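Putative esterase Rv1847/MT1895 (Mycobacterium tuberculosis, PDB 3S4K) probably acts as a hotdog-fold thioesterase of the PaaI family that hydrolyses acyl-CoA thioesters such as 1,4-dihydroxy-2-naphthoyl-CoA. Local coordinates at residues S96-P108 against W118-V130. Numbering follows the deposited sequence. Where two conformers were deposited one is given.
Sequences SISSGMVYGTAEP and WLVTITDDTDRVV. With EDO (1,2-ethanediol), chain H.
Two neighbouring antiparallel strands of the hotdog-fold sheet, 100-108 and 115-123, pair here through Tyr103-Thr123, Thr105-Thr121 and Glu107-Leu119. Each of these hydrogen-bonded pairs makes two backbone bonds. The shortest include Glu107 N to Leu119 O and its return, Leu119 N to Glu107 O, both 2.8 Å. At this end Trp118 lays one face of its six-membered ring against Pro108. Pro108 CB lies over the ring face, 3.9 Å from its centroid and 17° off the normal, a CH-pi contact. Ala106 CB touches Trp118 CE3 obliquely and also Val120 CG2 (3.9 Å). On the other face a water donates to Thr105 O and Glu107 OE2 and bonds Thr121 OG1, tying both strands together. Past the Tyr103-Thr123 pair, two waters bridge the chain segments, one from Met101 O to Asp125 N, the other from Met101 N to Asp125 OD2. The chain then reverses in a type I turn, Asp124 to Asp127. Asp124 OD1 accepts from Thr126 N in an Asx turn, and also from Thr126 OG1 and Arg128 N. Ile97 CG1 sits between its backbone N and carbonyl carbon (chi1 66°), which carries CD1 to 4.0 Å from Asp124 CB. Ile97 CG2 lies 4.0 Å from Val130 CG1. Strand 36-43 flanks 100-108, and strand 129-140 flanks 115-123. Helix 56-75 packs on the face carrying Trp118 and Ile122, with Tyr59 against Ile97, Ile122 and Val130, and Ala71 against Trp118.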
# COMPACT_ATOMS: atom_id res chain seq x y z
N SER A 96 15.27 -2.75 3.27
CA SER A 96 15.26 -1.31 3.10
C SER A 96 16.37 -0.84 2.14
O SER A 96 17.56 -1.09 2.37
CB SER A 96 15.45 -0.59 4.45
OG SER A 96 14.36 -0.84 5.31
N ILE A 97 15.96 -0.17 1.07
CA ILE A 97 16.89 0.45 0.11
C ILE A 97 16.52 1.93 -0.06
O ILE A 97 15.45 2.35 0.36
CB ILE A 97 16.89 -0.29 -1.25
CG1 ILE A 97 15.53 -0.15 -1.96
CG2 ILE A 97 17.26 -1.77 -1.05
CD1 ILE A 97 15.49 -0.68 -3.44
N SER A 98 17.43 2.70 -0.67
CA SER A 98 17.30 4.15 -0.80
C SER A 98 17.38 4.69 -2.23
O SER A 98 17.15 5.89 -2.45
CB SER A 98 18.41 4.81 0.01
OG SER A 98 18.14 4.69 1.38
N SER A 99 17.75 3.83 -3.18
CA SER A 99 17.93 4.23 -4.57
C SER A 99 17.98 3.02 -5.51
O SER A 99 17.98 1.86 -5.05
CB SER A 99 19.23 5.03 -4.71
OG SER A 99 20.37 4.20 -4.57
N GLY A 100 18.03 3.30 -6.81
CA GLY A 100 18.07 2.26 -7.85
C GLY A 100 16.70 1.82 -8.29
O GLY A 100 15.68 2.26 -7.74
N MET A 101 16.67 0.92 -9.27
CA MET A 101 15.42 0.39 -9.83
C MET A 101 14.91 -0.78 -8.99
O MET A 101 15.70 -1.55 -8.43
CB MET A 101 15.66 -0.12 -11.26
CG MET A 101 16.08 0.94 -12.26
SD MET A 101 14.74 2.04 -12.74
CE MET A 101 13.54 0.93 -13.50
N VAL A 102 13.59 -0.91 -8.93
CA VAL A 102 12.94 -2.09 -8.36
C VAL A 102 11.98 -2.65 -9.41
O VAL A 102 11.47 -1.90 -10.25
CB VAL A 102 12.22 -1.80 -7.02
CG1 VAL A 102 13.26 -1.44 -5.95
CG2 VAL A 102 11.16 -0.70 -7.18
N TYR A 103 11.77 -3.96 -9.36
CA TYR A 103 11.13 -4.72 -10.41
C TYR A 103 10.16 -5.69 -9.75
O TYR A 103 10.55 -6.45 -8.85
CB TYR A 103 12.20 -5.52 -11.15
CG TYR A 103 13.27 -4.67 -11.81
CD1 TYR A 103 14.45 -4.32 -11.15
CD2 TYR A 103 13.08 -4.23 -13.12
CE1 TYR A 103 15.42 -3.53 -11.79
CE2 TYR A 103 14.03 -3.44 -13.74
CZ TYR A 103 15.19 -3.11 -13.08
OH TYR A 103 16.09 -2.31 -13.75
N GLY A 104 8.89 -5.67 -10.17
CA GLY A 104 7.89 -6.62 -9.66
C GLY A 104 7.35 -7.58 -10.70
O GLY A 104 7.18 -7.21 -11.86
N THR A 105 7.08 -8.81 -10.27
CA THR A 105 6.43 -9.82 -11.10
C THR A 105 5.23 -10.39 -10.36
O THR A 105 5.38 -10.78 -9.20
CB THR A 105 7.39 -10.97 -11.37
OG1 THR A 105 8.52 -10.50 -12.12
CG2 THR A 105 6.69 -12.09 -12.14
N ALA A 106 4.09 -10.47 -11.04
CA ALA A 106 2.88 -11.11 -10.52
C ALA A 106 2.76 -12.52 -11.08
O ALA A 106 2.93 -12.71 -12.29
CB ALA A 106 1.63 -10.33 -10.86
N GLU A 107 2.49 -13.47 -10.18
CA GLU A 107 2.19 -14.89 -10.50
C GLU A 107 0.85 -15.23 -9.89
O GLU A 107 0.52 -14.76 -8.81
CB GLU A 107 3.17 -15.83 -9.81
CG GLU A 107 4.60 -15.71 -10.05
CD GLU A 107 5.33 -16.49 -8.97
OE1 GLU A 107 5.12 -17.73 -8.87
OE2 GLU A 107 6.03 -15.85 -8.17
N PRO A 108 0.07 -16.10 -10.55
CA PRO A 108 -1.24 -16.44 -10.05
C PRO A 108 -1.25 -17.51 -8.96
O PRO A 108 -0.54 -18.52 -9.05
CB PRO A 108 -1.95 -16.93 -11.30
CG PRO A 108 -0.87 -17.58 -12.10
CD PRO A 108 0.35 -16.74 -11.84
N TRP A 118 -3.40 -13.10 -6.46
CA TRP A 118 -2.13 -12.95 -7.16
C TRP A 118 -0.99 -12.65 -6.17
O TRP A 118 -1.19 -11.93 -5.20
CB TRP A 118 -2.17 -11.80 -8.18
CG TRP A 118 -3.03 -12.13 -9.38
CD1 TRP A 118 -4.37 -12.03 -9.48
CD2 TRP A 118 -2.57 -12.63 -10.64
NE1 TRP A 118 -4.80 -12.42 -10.72
CE2 TRP A 118 -3.71 -12.82 -11.45
CE3 TRP A 118 -1.31 -12.95 -11.15
CZ2 TRP A 118 -3.62 -13.29 -12.77
CZ3 TRP A 118 -1.23 -13.45 -12.43
CH2 TRP A 118 -2.37 -13.60 -13.24
N LEU A 119 0.19 -13.24 -6.43
CA LEU A 119 1.42 -12.97 -5.68
C LEU A 119 2.31 -12.03 -6.50
O LEU A 119 2.55 -12.27 -7.69
CB LEU A 119 2.19 -14.26 -5.44
CG LEU A 119 3.63 -14.11 -4.96
CD1 LEU A 119 3.62 -13.51 -3.56
CD2 LEU A 119 4.33 -15.47 -4.94
N VAL A 120 2.81 -10.98 -5.87
CA VAL A 120 3.74 -10.06 -6.51
C VAL A 120 4.99 -9.97 -5.65
O VAL A 120 4.91 -9.73 -4.44
CB VAL A 120 3.13 -8.66 -6.66
CG1 VAL A 120 4.10 -7.73 -7.40
CG2 VAL A 120 1.76 -8.74 -7.35
N THR A 121 6.14 -10.16 -6.29
CA THR A 121 7.45 -10.13 -5.62
C THR A 121 8.25 -8.97 -6.22
O THR A 121 8.41 -8.89 -7.45
CB THR A 121 8.23 -11.46 -5.78
OG1 THR A 121 7.38 -12.55 -5.39
CG2 THR A 121 9.55 -11.47 -4.95
N ILE A 122 8.77 -8.12 -5.35
CA ILE A 122 9.56 -6.96 -5.76
C ILE A 122 11.03 -7.18 -5.42
O ILE A 122 11.35 -7.47 -4.27
CB ILE A 122 9.10 -5.68 -5.06
CG1 ILE A 122 7.58 -5.56 -5.12
CG2 ILE A 122 9.76 -4.48 -5.69
CD1 ILE A 122 7.08 -4.12 -5.00
N THR A 123 11.90 -7.08 -6.43
CA THR A 123 13.34 -7.23 -6.26
C THR A 123 14.11 -5.95 -6.61
O THR A 123 13.63 -5.10 -7.38
CB THR A 123 13.89 -8.40 -7.13
OG1 THR A 123 13.39 -8.29 -8.47
CG2 THR A 123 13.50 -9.75 -6.51
N ASP A 124 15.32 -5.81 -6.07
CA ASP A 124 16.18 -4.67 -6.38
C ASP A 124 17.24 -5.07 -7.42
O ASP A 124 17.20 -6.18 -7.96
CB ASP A 124 16.81 -4.10 -5.10
CG ASP A 124 17.88 -5.03 -4.45
OD1 ASP A 124 18.27 -6.08 -5.02
OD2 ASP A 124 18.34 -4.69 -3.33
N ASP A 125 18.17 -4.17 -7.71
CA ASP A 125 19.17 -4.46 -8.76
C ASP A 125 20.27 -5.47 -8.40
O ASP A 125 21.16 -5.72 -9.23
CB ASP A 125 19.72 -3.17 -9.37
CG ASP A 125 20.63 -2.40 -8.45
OD1 ASP A 125 21.05 -2.94 -7.39
OD2 ASP A 125 20.93 -1.22 -8.80
N THR A 126 20.18 -6.10 -7.22
CA THR A 126 21.04 -7.24 -6.86
C THR A 126 20.24 -8.55 -6.71
O THR A 126 20.76 -9.55 -6.22
CB THR A 126 21.82 -6.96 -5.56
OG1 THR A 126 20.91 -6.81 -4.46
CG2 THR A 126 22.68 -5.70 -5.73
N ASP A 127 19.00 -8.53 -7.20
CA ASP A 127 18.06 -9.65 -7.15
C ASP A 127 17.78 -10.06 -5.72
O ASP A 127 17.61 -11.27 -5.41
CB ASP A 127 18.57 -10.83 -7.99
CG ASP A 127 17.47 -11.72 -8.53
OD1 ASP A 127 16.30 -11.64 -8.12
OD2 ASP A 127 17.79 -12.56 -9.39
N ARG A 128 17.74 -9.08 -4.82
CA ARG A 128 17.27 -9.32 -3.47
C ARG A 128 15.82 -8.86 -3.36
O ARG A 128 15.44 -7.81 -3.90
CB ARG A 128 18.14 -8.59 -2.41
CG ARG A 128 19.58 -9.11 -2.37
CD ARG A 128 20.37 -8.54 -1.22
NE ARG A 128 21.61 -9.29 -1.00
CZ ARG A 128 22.75 -9.09 -1.65
NH1 ARG A 128 22.84 -8.17 -2.62
NH2 ARG A 128 23.83 -9.81 -1.35
N VAL A 129 15.01 -9.66 -2.67
CA VAL A 129 13.62 -9.30 -2.46
C VAL A 129 13.55 -8.15 -1.46
O VAL A 129 14.12 -8.22 -0.36
CB VAL A 129 12.79 -10.50 -1.95
CG1 VAL A 129 11.36 -10.10 -1.64
CG2 VAL A 129 12.79 -11.64 -2.99
N VAL A 130 12.85 -7.09 -1.85
CA VAL A 130 12.58 -5.94 -1.00
C VAL A 130 11.18 -5.94 -0.40
O VAL A 130 11.00 -5.46 0.73
CB VAL A 130 12.90 -4.57 -1.70
CG1 VAL A 130 14.39 -4.45 -2.01
CG2 VAL A 130 12.09 -4.36 -2.96
C1 EDO H . 9.08 -0.67 5.89
O1 EDO H . 9.07 0.41 6.85
C2 EDO H . 10.10 -0.41 4.79
O2 EDO H . 11.45 -0.43 5.28
O HOH W 1 17.95 -1.45 -7.04
O HOH W 2 19.21 -0.13 -10.55
O HOH W 3 6.01 -13.26 -7.75